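Local structure of endoglucanase (Thermotoga maritima, 2FVG) at residues A[23-28]-A[33-38]; A[40-45]-A[205-210]; A[70-75]-A[136-141]; A[260-265]-A[323-328]. The protein is probably a metal-dependent aminopeptidase of the M42 family, despite its name, and is expected to bind two divalent metal cations per subunit. All blocks are in the same frame, centred on the assembly; numbering follows the deposited sequence.

How the contacts relate
Contacts 1 and 2 form a continuous region: strands 34-37 and 43-47 are antiparallel neighbours in the same mixed sheet, with helix 18-28 meeting the first and helix 205-211 the second. The backbone joins them where Tyr-36 O receives Ile-44 N at 2.8 Å. Both are only partly buried, and contact 2 mixes amides with aliphatic groups close to the predicted active site. Contact 4 is a buried, apolar helix-to-helix junction, its centre about 24 Å from that of contact 2. Contact 3 is also buried, but it belongs to the separate antiparallel sheet, its centre about 51 Å from that of contact 4. It rests on Ile-72, Ala-138 and the aliphatic part of an exposed lysine.

Contact 1 (A[23-28]-A[33-38]); sequences FIKSKI and DNLYTD. With EDO (1,2-ethanediol), chain B.
Leu-35 reaches from its strand to the helix and divides its two methyls between two helical residues. Its CD2 lies 3.7 Å from CG of Lys-25, while CD1 meets CD1 of Ile-28 at 3.9 Å, the two side chains crossing at about a right angle. With CG of Leu-35 opposite the backbone N (chi1 -179°), both methyls come close to the helix. Lys-25 offers the aliphatic start of its chain, then bends at its third torsion (-54°). That bend brings NZ near Thr-37, these side chains again crossing at about a right angle, but at 3.9 Å from OG1 the approach is polar proximity and not a bond; the ammonium group also has a long, weak ion pair with Asp-22. Behind the first shell, Leu-35 rests on Leu-43 and Ala-45 of the next strand, and Ile-28 on Ile-176 and Leu-179 of helix 166-180. The helix axis runs nearly antiparallel to the strand, 169° between their directions and 10.3 Å apart. At the strand's beginning Asp-33 and Asn-34 both face Leu-46 in a classic beta bulge. The whole is a helix-loop-strand unit: helix 18-28 turns back through a short loop and packs against strand 34-37, which opens the antiparallel pairing with strand 43-47.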
loop_
_atom_site.group_PDB
_atom_site.type_symbol
_atom_site.label_atom_id
_atom_site.label_comp_id
_atom_site.label_asym_id
_atom_site.label_seq_id
_atom_site.Cartn_x
_atom_site.Cartn_y
_atom_site.Cartn_z
ATOM N N PHE A 23 9.684 10.359 1.372
ATOM C CA PHE A 23 8.694 10.949 2.250
ATOM C C PHE A 23 8.632 10.185 3.580
ATOM O O PHE A 23 8.781 10.769 4.648
ATOM C CB PHE A 23 7.322 11.008 1.559
ATOM C CG PHE A 23 6.261 11.637 2.406
ATOM C CD1 PHE A 23 6.125 13.022 2.464
ATOM C CD2 PHE A 23 5.413 10.848 3.169
ATOM C CE1 PHE A 23 5.154 13.606 3.260
ATOM C CE2 PHE A 23 4.446 11.422 3.965
ATOM C CZ PHE A 23 4.310 12.800 4.010
ATOM N N ILE A 24 8.426 8.877 3.506
ATOM C CA ILE A 24 8.333 8.032 4.691
ATOM C C ILE A 24 9.571 8.199 5.582
ATOM O O ILE A 24 9.462 8.410 6.810
ATOM C CB ILE A 24 8.075 6.551 4.288
ATOM C CG1 ILE A 24 6.703 6.422 3.591
ATOM C CG2 ILE A 24 8.153 5.678 5.512
ATOM C CD1 ILE A 24 6.381 5.010 3.015
ATOM N N LYS A 25 10.744 8.159 4.948
ATOM C CA LYS A 25 12.035 8.369 5.610
ATOM C C LYS A 25 12.032 9.677 6.419
ATOM O O LYS A 25 12.364 9.677 7.604
ATOM C CB LYS A 25 13.126 8.410 4.545
ATOM C CG LYS A 25 14.544 8.281 5.040
ATOM C CD LYS A 25 15.545 8.322 3.868
ATOM C CE LYS A 25 15.215 7.274 2.789
ATOM N NZ LYS A 25 16.063 7.404 1.560
ATOM N N SER A 26 11.618 10.780 5.798
ATOM C CA SER A 26 11.580 12.073 6.498
ATOM C C SER A 26 10.663 12.060 7.722
ATOM O O SER A 26 10.905 12.783 8.695
ATOM C CB SER A 26 11.209 13.230 5.560
ATOM O OG SER A 26 9.857 13.146 5.129
ATOM N N LYS A 27 9.628 11.227 7.689
ATOM C CA LYS A 27 8.699 11.135 8.813
ATOM C C LYS A 27 9.119 10.188 9.938
ATOM O O LYS A 27 8.746 10.401 11.098
ATOM C CB LYS A 27 7.285 10.785 8.326
ATOM C CG LYS A 27 6.698 11.791 7.323
ATOM C CD LYS A 27 6.676 13.237 7.860
ATOM C CE LYS A 27 6.171 14.180 6.788
ATOM N NZ LYS A 27 6.118 15.595 7.242
ATOM N N ILE A 28 9.893 9.157 9.617
ATOM C CA ILE A 28 10.270 8.171 10.637
ATOM C C ILE A 28 11.727 8.175 11.116
ATOM O O ILE A 28 12.038 7.500 12.103
ATOM C CB ILE A 28 9.833 6.730 10.250
ATOM C CG1 ILE A 28 10.544 6.291 8.956
ATOM C CG2 ILE A 28 8.294 6.668 10.170
ATOM C CD1 ILE A 28 10.299 4.838 8.534
ATOM N N ASP A 33 15.459 3.276 15.535
ATOM C CA ASP A 33 16.827 3.111 16.034
ATOM C C ASP A 33 17.789 2.992 14.864
ATOM O O ASP A 33 18.931 3.444 14.935
ATOM C CB ASP A 33 16.927 1.894 16.941
ATOM C CG ASP A 33 16.002 1.985 18.152
ATOM O OD1 ASP A 33 16.031 3.005 18.880
ATOM O OD2 ASP A 33 15.260 1.019 18.394
ATOM N N ASN A 34 17.319 2.387 13.785
ATOM C CA ASN A 34 18.108 2.275 12.588
ATOM C C ASN A 34 17.169 2.347 11.398
ATOM O O ASN A 34 16.027 1.911 11.475
ATOM C CB ASN A 34 18.906 0.969 12.593
ATOM C CG ASN A 34 19.890 0.878 11.436
ATOM O OD1 ASN A 34 20.549 1.861 11.073
ATOM N ND2 ASN A 34 20.003 -0.314 10.858
ATOM N N LEU A 35 17.651 2.923 10.308
ATOM C CA LEU A 35 16.863 3.070 9.101
ATOM C C LEU A 35 17.760 3.038 7.881
ATOM O O LEU A 35 18.688 3.843 7.783
ATOM C CB LEU A 35 16.124 4.405 9.128
ATOM C CG LEU A 35 15.222 4.720 7.945
ATOM C CD1 LEU A 35 14.004 3.818 7.950
ATOM C CD2 LEU A 35 14.784 6.151 8.013
ATOM N N TYR A 36 17.495 2.128 6.955
ATOM C CA TYR A 36 18.280 2.093 5.726
ATOM C C TYR A 36 17.470 1.577 4.551
ATOM O O TYR A 36 16.426 0.970 4.734
ATOM C CB TYR A 36 19.547 1.241 5.906
ATOM C CG TYR A 36 19.272 -0.235 6.093
ATOM C CD1 TYR A 36 19.004 -0.759 7.357
ATOM C CD2 TYR A 36 19.287 -1.107 5.003
ATOM C CE1 TYR A 36 18.748 -2.111 7.533
ATOM C CE2 TYR A 36 19.033 -2.458 5.163
ATOM C CZ TYR A 36 18.765 -2.956 6.433
ATOM O OH TYR A 36 18.511 -4.300 6.596
ATOM N N THR A 37 17.960 1.848 3.348
ATOM C CA THR A 37 17.359 1.350 2.130
ATOM C C THR A 37 18.203 0.153 1.675
ATOM O O THR A 37 19.407 0.299 1.436
ATOM C CB THR A 37 17.347 2.439 1.032
ATOM O OG1 THR A 37 16.516 3.528 1.449
ATOM C CG2 THR A 37 16.810 1.891 -0.270
ATOM N N ASP A 38 17.594 -1.027 1.564
ATOM C CA ASP A 38 18.347 -2.201 1.111
ATOM C C ASP A 38 18.660 -2.047 -0.372
ATOM O O ASP A 38 18.291 -1.038 -0.964
ATOM C CB ASP A 38 17.634 -3.524 1.425
ATOM C CG ASP A 38 16.402 -3.767 0.563
ATOM O OD1 ASP A 38 16.110 -2.974 -0.366
ATOM O OD2 ASP A 38 15.723 -4.786 0.819
HETATM C C1 EDO B . 22.769 -1.011 -0.324
HETATM O O1 EDO B . 21.972 0.040 -0.883
HETATM C C2 EDO B . 22.710 -0.940 1.199
HETATM O O2 EDO B . 22.752 -2.266 1.741
#

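Contact 2 (A[40-45]-A[205-210]). With EDO (1,2-ethanediol), chain D.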
loop_
_atom_site.group_PDB
_atom_site.type_symbol
_atom_site.label_atom_id
_atom_site.label_comp_id
_atom_site.label_asym_id
_atom_site.label_seq_id
_atom_site.Cartn_x
_atom_site.Cartn_y
_atom_site.Cartn_z
ATOM N N LEU A 40 17.414 -3.419 -3.109
ATOM C CA LEU A 40 16.282 -3.399 -4.059
ATOM C C LEU A 40 15.452 -2.119 -3.937
ATOM O O LEU A 40 14.701 -1.751 -4.851
ATOM C CB LEU A 40 15.395 -4.623 -3.843
ATOM C CG LEU A 40 16.160 -5.942 -3.877
ATOM C CD1 LEU A 40 15.407 -7.031 -3.135
ATOM C CD2 LEU A 40 16.506 -6.346 -5.323
ATOM N N GLY A 41 15.587 -1.435 -2.804
ATOM C CA GLY A 41 14.877 -0.189 -2.593
ATOM C C GLY A 41 13.915 -0.205 -1.433
ATOM O O GLY A 41 13.218 0.793 -1.194
ATOM N N ASN A 42 13.844 -1.339 -0.735
ATOM C CA ASN A 42 12.970 -1.471 0.420
ATOM C C ASN A 42 13.490 -0.580 1.513
ATOM O O ASN A 42 14.703 -0.507 1.719
ATOM C CB ASN A 42 12.973 -2.900 0.974
ATOM C CG ASN A 42 12.442 -3.916 -0.005
ATOM O OD1 ASN A 42 11.370 -3.747 -0.587
ATOM N ND2 ASN A 42 13.185 -4.996 -0.182
ATOM N N LEU A 43 12.582 0.058 2.234
ATOM C CA LEU A 43 12.971 0.907 3.346
ATOM C C LEU A 43 12.805 0.061 4.581
ATOM O O LEU A 43 11.718 -0.430 4.837
ATOM C CB LEU A 43 12.085 2.149 3.419
ATOM C CG LEU A 43 12.395 3.156 4.534
ATOM C CD1 LEU A 43 13.800 3.716 4.395
ATOM C CD2 LEU A 43 11.380 4.266 4.452
ATOM N N ILE A 44 13.886 -0.098 5.345
ATOM C CA ILE A 44 13.887 -0.956 6.518
ATOM C C ILE A 44 14.158 -0.129 7.754
ATOM O O ILE A 44 15.217 0.475 7.890
ATOM C CB ILE A 44 14.952 -2.072 6.367
ATOM C CG1 ILE A 44 14.730 -2.818 5.047
ATOM C CG2 ILE A 44 14.964 -3.007 7.590
ATOM C CD1 ILE A 44 15.591 -4.024 4.877
ATOM N N ALA A 45 13.180 -0.102 8.646
ATOM C CA ALA A 45 13.282 0.671 9.866
ATOM C C ALA A 45 13.306 -0.304 10.998
ATOM O O ALA A 45 12.537 -1.260 10.985
ATOM C CB ALA A 45 12.088 1.597 9.991
ATOM N N ALA A 205 12.655 -13.018 -0.818
ATOM C CA ALA A 205 13.573 -14.065 -0.382
ATOM C C ALA A 205 14.790 -13.331 0.188
ATOM O O ALA A 205 15.488 -13.834 1.069
ATOM C CB ALA A 205 13.977 -14.944 -1.553
ATOM N N VAL A 206 15.002 -12.119 -0.326
ATOM C CA VAL A 206 16.083 -11.229 0.083
ATOM C C VAL A 206 15.822 -10.621 1.471
ATOM O O VAL A 206 16.640 -10.785 2.369
ATOM C CB VAL A 206 16.348 -10.130 -1.003
ATOM C CG1 VAL A 206 17.292 -9.041 -0.497
ATOM C CG2 VAL A 206 16.893 -10.766 -2.280
ATOM N N VAL A 207 14.688 -9.951 1.653
ATOM C CA VAL A 207 14.362 -9.301 2.930
ATOM C C VAL A 207 14.344 -10.296 4.097
ATOM O O VAL A 207 14.852 -10.012 5.180
ATOM C CB VAL A 207 13.055 -8.487 2.829
ATOM C CG1 VAL A 207 12.723 -7.775 4.132
ATOM C CG2 VAL A 207 13.196 -7.466 1.725
ATOM N N VAL A 208 13.778 -11.471 3.854
ATOM C CA VAL A 208 13.740 -12.526 4.856
ATOM C C VAL A 208 15.122 -13.131 5.086
ATOM O O VAL A 208 15.483 -13.413 6.223
ATOM C CB VAL A 208 12.668 -13.583 4.515
ATOM C CG1 VAL A 208 13.052 -14.971 5.026
ATOM C CG2 VAL A 208 11.334 -13.138 5.066
ATOM N N GLU A 209 15.899 -13.311 4.020
ATOM C CA GLU A 209 17.248 -13.843 4.166
ATOM C C GLU A 209 18.145 -12.863 4.913
ATOM O O GLU A 209 18.991 -13.287 5.693
ATOM C CB GLU A 209 17.872 -14.218 2.813
ATOM N N GLN A 210 17.963 -11.563 4.680
ATOM C CA GLN A 210 18.779 -10.561 5.353
ATOM C C GLN A 210 18.343 -10.323 6.806
ATOM O O GLN A 210 19.198 -10.122 7.658
ATOM C CB GLN A 210 18.913 -9.231 4.558
ATOM C CG GLN A 210 17.606 -8.409 4.352
ATOM C CD GLN A 210 17.798 -7.004 3.707
ATOM O OE1 GLN A 210 17.280 -6.727 2.610
ATOM N NE2 GLN A 210 18.540 -6.124 4.395
HETATM C C1 EDO D . 10.516 -7.472 -0.839
HETATM O O1 EDO D . 10.472 -6.733 -2.069
HETATM C C2 EDO D . 9.101 -7.789 -0.356
HETATM O O2 EDO D . 9.140 -8.336 0.970
#
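Asn-42 meets Val-207, and Gln-210 meets Ile-44, each carboxamide against a methyl. Val-207 CG2 lies off one face of the Asn-42 amide at the ND2 end, well out of its plane, with ND2 only 3.1 Å from that methyl, a separation short enough to be doubtful in detail. CD1 of Ile-44 lies over one face of the Gln-210 amide, offset from its centre, whichever way the amide is turned. Farther along, Leu-40 and Val-206 meet tip to tip, CD1 to CG1 at 3.8 Å, where both residues are exposed. An ethanediol molecule, probably from the crystallisation liquor, fits beside Val-207, its C1 3.7 Å from CG2. Asn-42 is buried yet held at both ends: ND2 gives a hydrogen bond to Asp-38 OD2, and OD1 accepts from Val-195 N. Replacing it with a leucine would probably leave the Val-195 N-H and Asp-38 OD2 each without this mate. Leu-40 lies about 4 Å, side chain to side chain, from Glu-197, the predicted proton acceptor. Strand 43-47 runs between strands 34-37 and 187-194, antiparallel to both, with helix 205-211 against the Ile-44 side and helix 18-28 against Leu-43 and Ala-45.

Contact 3 (A[70-75]-A[136-141])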
loop_
_atom_site.group_PDB
_atom_site.type_symbol
_atom_site.label_atom_id
_atom_site.label_comp_id
_atom_site.label_asym_id
_atom_site.label_seq_id
_atom_site.Cartn_x
_atom_site.Cartn_y
_atom_site.Cartn_z
ATOM N N SER A 70 5.779 4.661 -23.253
ATOM C CA SER A 70 6.391 3.751 -24.209
ATOM C C SER A 70 6.765 4.461 -25.504
ATOM O O SER A 70 7.665 4.022 -26.213
ATOM C CB SER A 70 5.500 2.526 -24.452
ATOM O OG SER A 70 4.211 2.896 -24.906
ATOM N N LYS A 71 6.098 5.572 -25.802
ATOM C CA LYS A 71 6.385 6.309 -27.035
ATOM C C LYS A 71 5.863 7.740 -27.051
ATOM O O LYS A 71 4.798 8.032 -26.524
ATOM C CB LYS A 71 5.829 5.563 -28.257
ATOM C CG LYS A 71 6.124 6.282 -29.576
ATOM C CD LYS A 71 5.866 5.413 -30.788
ATOM C CE LYS A 71 6.202 6.174 -32.058
ATOM N NZ LYS A 71 6.051 5.287 -33.234
ATOM N N ILE A 72 6.619 8.623 -27.698
ATOM C CA ILE A 72 6.224 10.006 -27.854
ATOM C C ILE A 72 5.877 10.200 -29.321
ATOM O O ILE A 72 6.744 10.064 -30.190
ATOM C CB ILE A 72 7.328 10.975 -27.377
ATOM C CG1 ILE A 72 7.613 10.730 -25.879
ATOM C CG2 ILE A 72 6.908 12.435 -27.644
ATOM C CD1 ILE A 72 8.818 11.473 -25.301
ATOM N N GLU A 73 4.600 10.477 -29.582
ATOM C CA GLU A 73 4.090 10.632 -30.949
ATOM C C GLU A 73 4.511 11.952 -31.572
ATOM O O GLU A 73 4.801 12.908 -30.861
ATOM C CB GLU A 73 2.563 10.464 -30.984
ATOM C CG GLU A 73 2.050 9.174 -30.294
ATOM C CD GLU A 73 2.635 7.888 -30.879
ATOM O OE1 GLU A 73 2.932 7.835 -32.101
ATOM O OE2 GLU A 73 2.799 6.917 -30.111
ATOM N N LYS A 74 4.550 12.008 -32.903
ATOM C CA LYS A 74 4.975 13.228 -33.591
ATOM C C LYS A 74 4.012 14.404 -33.377
ATOM O O LYS A 74 4.337 15.554 -33.689
ATOM C CB LYS A 74 5.248 12.976 -35.090
ATOM C CG LYS A 74 6.443 12.048 -35.372
ATOM C CD LYS A 74 6.748 11.941 -36.876
ATOM N N ASP A 75 2.831 14.119 -32.839
ATOM C CA ASP A 75 1.876 15.191 -32.579
ATOM C C ASP A 75 1.894 15.649 -31.108
ATOM O O ASP A 75 1.113 16.514 -30.713
ATOM C CB ASP A 75 0.463 14.826 -33.063
ATOM C CG ASP A 75 -0.214 13.767 -32.211
ATOM O OD1 ASP A 75 0.453 13.064 -31.409
ATOM O OD2 ASP A 75 -1.448 13.644 -32.359
ATOM N N ASP A 136 9.020 17.251 -30.305
ATOM C CA ASP A 136 10.071 18.125 -29.772
ATOM C C ASP A 136 9.629 18.901 -28.524
ATOM O O ASP A 136 10.387 19.002 -27.552
ATOM C CB ASP A 136 10.619 19.055 -30.863
ATOM C CG ASP A 136 11.424 18.302 -31.931
ATOM O OD1 ASP A 136 11.827 17.137 -31.692
ATOM O OD2 ASP A 136 11.675 18.885 -33.011
ATOM N N GLU A 137 8.406 19.431 -28.544
ATOM C CA GLU A 137 7.853 20.134 -27.377
ATOM C C GLU A 137 7.672 19.190 -26.190
ATOM O O GLU A 137 7.996 19.546 -25.049
ATOM C CB GLU A 137 6.489 20.734 -27.685
ATOM C CG GLU A 137 6.450 21.768 -28.769
ATOM C CD GLU A 137 5.042 22.314 -28.965
ATOM O OE1 GLU A 137 4.193 22.119 -28.054
ATOM O OE2 GLU A 137 4.794 22.939 -30.023
ATOM N N ALA A 138 7.142 17.998 -26.468
ATOM C CA ALA A 138 6.867 17.002 -25.436
ATOM C C ALA A 138 8.138 16.547 -24.731
ATOM O O ALA A 138 8.149 16.355 -23.499
ATOM C CB ALA A 138 6.131 15.813 -26.028
ATOM N N LYS A 139 9.213 16.426 -25.508
ATOM C CA LYS A 139 10.495 15.950 -24.980
ATOM C C LYS A 139 11.159 16.836 -23.924
ATOM O O LYS A 139 11.913 16.340 -23.086
ATOM C CB LYS A 139 11.440 15.584 -26.118
ATOM C CG LYS A 139 10.969 14.337 -26.843
ATOM C CD LYS A 139 11.711 14.121 -28.146
ATOM C CE LYS A 139 11.246 12.840 -28.821
ATOM N NZ LYS A 139 11.834 12.699 -30.178
ATOM N N LYS A 140 10.869 18.136 -23.953
ATOM C CA LYS A 140 11.387 19.058 -22.938
ATOM C C LYS A 140 10.844 18.710 -21.540
ATOM O O LYS A 140 11.452 19.056 -20.523
ATOM C CB LYS A 140 11.041 20.503 -23.302
ATOM N N TYR A 141 9.717 17.998 -21.484
ATOM C CA TYR A 141 9.100 17.643 -20.193
ATOM C C TYR A 141 9.037 16.146 -19.930
ATOM O O TYR A 141 9.058 15.701 -18.777
ATOM C CB TYR A 141 7.650 18.152 -20.133
ATOM C CG TYR A 141 7.453 19.647 -20.245
ATOM C CD1 TYR A 141 7.492 20.285 -21.485
ATOM C CD2 TYR A 141 7.198 20.421 -19.117
ATOM C CE1 TYR A 141 7.293 21.656 -21.586
ATOM C CE2 TYR A 141 6.996 21.795 -19.214
ATOM C CZ TYR A 141 7.044 22.402 -20.444
ATOM O OH TYR A 141 6.849 23.768 -20.538
#
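Ile-72 is the centre of this contact, and its two branches go to two successive residues of the helical turn. The CG2 methyl meets CB of Ala-138 at 3.8 Å, while CD1, at the end of the other branch, lies 3.9 Å from CG of Lys-139. The split follows from the first torsion (chi1 -61°), which sets CG2 opposite the backbone N and CG1 opposite the carbonyl carbon, spreading the side chain like a fork beneath the helix. The small Ala-138 is consistent with the close approach of helix and strand: the CA atoms of Ile-72 and Ala-138 are 7.4 Å apart, the nearest pair between the two segments. Lys-139 contributes hydrocarbon only, its chain slanting across the isoleucine and staying extended beyond CG, which carries the ammonium group away from the apolar patch. The contact is aliphatic van der Waals packing, enclosed by further residues. Ile-72 also touches Val-78, Val-142 and Ile-144, and Ala-138 touches Phe-132, whose ring meets that of Tyr-141 at about 40° between planes. Just before Ile-72, Ser-70 and Lys-71 both face Ser-79 in a classic beta bulge. Far from the annotated sites, the contact lays the short helix 135-139 over the end of strand 66-72, a small helix packed against an antiparallel sheet of six strands. That sheet probably corresponds to the beta domain inserted in the catalytic domain of M42 peptidases.

Contact 4 (A[260-265]-A[323-328])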
loop_
_atom_site.group_PDB
_atom_site.type_symbol
_atom_site.label_atom_id
_atom_site.label_comp_id
_atom_site.label_asym_id
_atom_site.label_seq_id
_atom_site.Cartn_x
_atom_site.Cartn_y
_atom_site.Cartn_z
ATOM N N GLN A 260 -4.997 -17.138 15.635
ATOM C CA GLN A 260 -5.687 -17.088 16.914
ATOM C C GLN A 260 -5.138 -16.034 17.858
ATOM O O GLN A 260 -5.904 -15.423 18.590
ATOM C CB GLN A 260 -5.676 -18.468 17.577
ATOM C CG GLN A 260 -6.696 -18.637 18.707
ATOM C CD GLN A 260 -8.140 -18.504 18.228
ATOM O OE1 GLN A 260 -8.534 -19.088 17.213
ATOM N NE2 GLN A 260 -8.935 -17.741 18.965
ATOM N N THR A 261 -3.821 -15.826 17.843
ATOM C CA THR A 261 -3.194 -14.788 18.666
ATOM C C THR A 261 -3.718 -13.421 18.269
ATOM O O THR A 261 -4.014 -12.584 19.131
ATOM C CB THR A 261 -1.647 -14.793 18.533
ATOM O OG1 THR A 261 -1.140 -16.029 19.032
ATOM C CG2 THR A 261 -1.009 -13.648 19.318
ATOM N N ILE A 262 -3.823 -13.190 16.964
ATOM C CA ILE A 262 -4.315 -11.923 16.462
ATOM C C ILE A 262 -5.774 -11.701 16.883
ATOM O O ILE A 262 -6.141 -10.639 17.386
ATOM C CB ILE A 262 -4.161 -11.831 14.939
ATOM C CG1 ILE A 262 -2.680 -11.909 14.563
ATOM C CG2 ILE A 262 -4.721 -10.518 14.442
ATOM C CD1 ILE A 262 -2.413 -11.967 13.037
ATOM N N VAL A 263 -6.594 -12.721 16.704
ATOM C CA VAL A 263 -8.002 -12.654 17.083
ATOM C C VAL A 263 -8.166 -12.430 18.582
ATOM O O VAL A 263 -8.953 -11.582 19.004
ATOM C CB VAL A 263 -8.748 -13.947 16.683
ATOM C CG1 VAL A 263 -10.087 -14.064 17.427
ATOM C CG2 VAL A 263 -8.926 -13.996 15.200
ATOM N N ASP A 264 -7.435 -13.189 19.383
ATOM C CA ASP A 264 -7.542 -13.047 20.841
ATOM C C ASP A 264 -7.066 -11.663 21.297
ATOM O O ASP A 264 -7.697 -11.039 22.138
ATOM C CB ASP A 264 -6.807 -14.181 21.531
ATOM C CG ASP A 264 -7.497 -15.530 21.322
ATOM O OD1 ASP A 264 -8.523 -15.573 20.608
ATOM O OD2 ASP A 264 -7.025 -16.546 21.878
ATOM N N THR A 265 -5.991 -11.164 20.687
ATOM C CA THR A 265 -5.447 -9.833 20.985
ATOM C C THR A 265 -6.508 -8.772 20.725
ATOM O O THR A 265 -6.682 -7.837 21.509
ATOM C CB THR A 265 -4.208 -9.535 20.110
ATOM O OG1 THR A 265 -3.176 -10.483 20.407
ATOM C CG2 THR A 265 -3.677 -8.133 20.357
ATOM N N LYS A 323 -4.414 0.232 13.323
ATOM C CA LYS A 323 -3.264 0.807 14.003
ATOM C C LYS A 323 -3.213 0.325 15.461
ATOM O O LYS A 323 -2.143 -0.025 15.959
ATOM C CB LYS A 323 -3.335 2.334 13.945
ATOM C CG LYS A 323 -2.239 3.045 14.734
ATOM C CD LYS A 323 -2.575 4.494 15.060
ATOM C CE LYS A 323 -3.484 4.619 16.290
ATOM N NZ LYS A 323 -3.758 6.049 16.666
ATOM N N LYS A 324 -4.352 0.320 16.159
ATOM C CA LYS A 324 -4.383 -0.156 17.550
ATOM C C LYS A 324 -3.921 -1.603 17.635
ATOM O O LYS A 324 -3.094 -1.942 18.453
ATOM C CB LYS A 324 -5.780 -0.062 18.163
ATOM C CG LYS A 324 -6.221 1.300 18.691
ATOM C CD LYS A 324 -7.578 1.136 19.388
ATOM C CE LYS A 324 -8.154 2.441 19.923
ATOM N NZ LYS A 324 -8.554 3.376 18.840
ATOM N N LEU A 325 -4.474 -2.455 16.782
ATOM C CA LEU A 325 -4.136 -3.880 16.745
ATOM C C LEU A 325 -2.653 -4.154 16.469
ATOM O O LEU A 325 -2.053 -4.985 17.127
ATOM C CB LEU A 325 -5.017 -4.619 15.724
ATOM C CG LEU A 325 -4.933 -6.142 15.650
ATOM C CD1 LEU A 325 -5.155 -6.793 17.031
ATOM C CD2 LEU A 325 -5.925 -6.673 14.632
ATOM N N ILE A 326 -2.076 -3.471 15.492
ATOM C CA ILE A 326 -0.665 -3.629 15.176
ATOM C C ILE A 326 0.179 -3.191 16.389
ATOM O O ILE A 326 1.145 -3.852 16.745
ATOM C CB ILE A 326 -0.247 -2.759 13.943
ATOM C CG1 ILE A 326 -0.956 -3.190 12.643
ATOM C CG2 ILE A 326 1.257 -2.799 13.734
ATOM C CD1 ILE A 326 -0.808 -4.667 12.312
ATOM N N LYS A 327 -0.197 -2.096 17.041
ATOM C CA LYS A 327 0.596 -1.610 18.156
ATOM C C LYS A 327 0.627 -2.613 19.323
ATOM O O LYS A 327 1.689 -2.861 19.896
ATOM C CB LYS A 327 0.122 -0.236 18.612
ATOM C CG LYS A 327 1.066 0.398 19.580
ATOM C CD LYS A 327 0.558 1.717 20.087
ATOM C CE LYS A 327 1.589 2.303 21.022
ATOM N NZ LYS A 327 1.253 3.683 21.457
ATOM N N VAL A 328 -0.529 -3.191 19.649
ATOM C CA VAL A 328 -0.637 -4.194 20.713
ATOM C C VAL A 328 0.110 -5.475 20.341
ATOM O O VAL A 328 0.810 -6.033 21.171
ATOM C CB VAL A 328 -2.098 -4.529 21.078
ATOM C CG1 VAL A 328 -2.132 -5.434 22.332
ATOM C CG2 VAL A 328 -2.871 -3.256 21.362
#
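Thr-265 and Leu-325 carry the close-packed part of this helix crossing, in which the helix directions lie 116° apart. The CG2 methyl of Thr-265 is received between two branched side chains, 3.7 Å from CG1 of Val-328 and 3.9 Å from CD1 of Leu-325; the threonine side chain slides past that of the valine in the opposite direction and slants across the leucine.

The looser contact is on the other flank, where Leu-325 turns its second methyl to Ile-262, CD2 lying 4.0 Å from CG2 and the side chains crossing at about a right angle. Ile-262 and Leu-325 both continue onto Ile-300 of strand 297-306, so this flank faces the interior. Val-328, though tightly met by Thr-265, is partly exposed and leans also on Asn-269. On the outer side of helix 256-268, Gln-260 NE2 bonds to OD1 of Asp-264 one turn on, from the syn side but out of the carboxylate plane.

The first torsion of Thr-265 (chi1 -62°) sorts its two branches: CG2 goes to the partner helix and OG1 back to Thr-261 O, at 2.6 Å. That carbonyl is gripped twice, because Thr-265 N reaches it from the opposite face. A serine here lacks CG2, and would probably open a gap beside Val-328 and Leu-325 and leave the hydroxyl freer to turn.

The chemistry implies a junction held mainly by van der Waals contact and burial of aliphatic groups. No polar bond is made between the two segments: Thr-265 and Gln-260 bond within their own helix, and Lys-327 turns to Ser-181 and Gly-182.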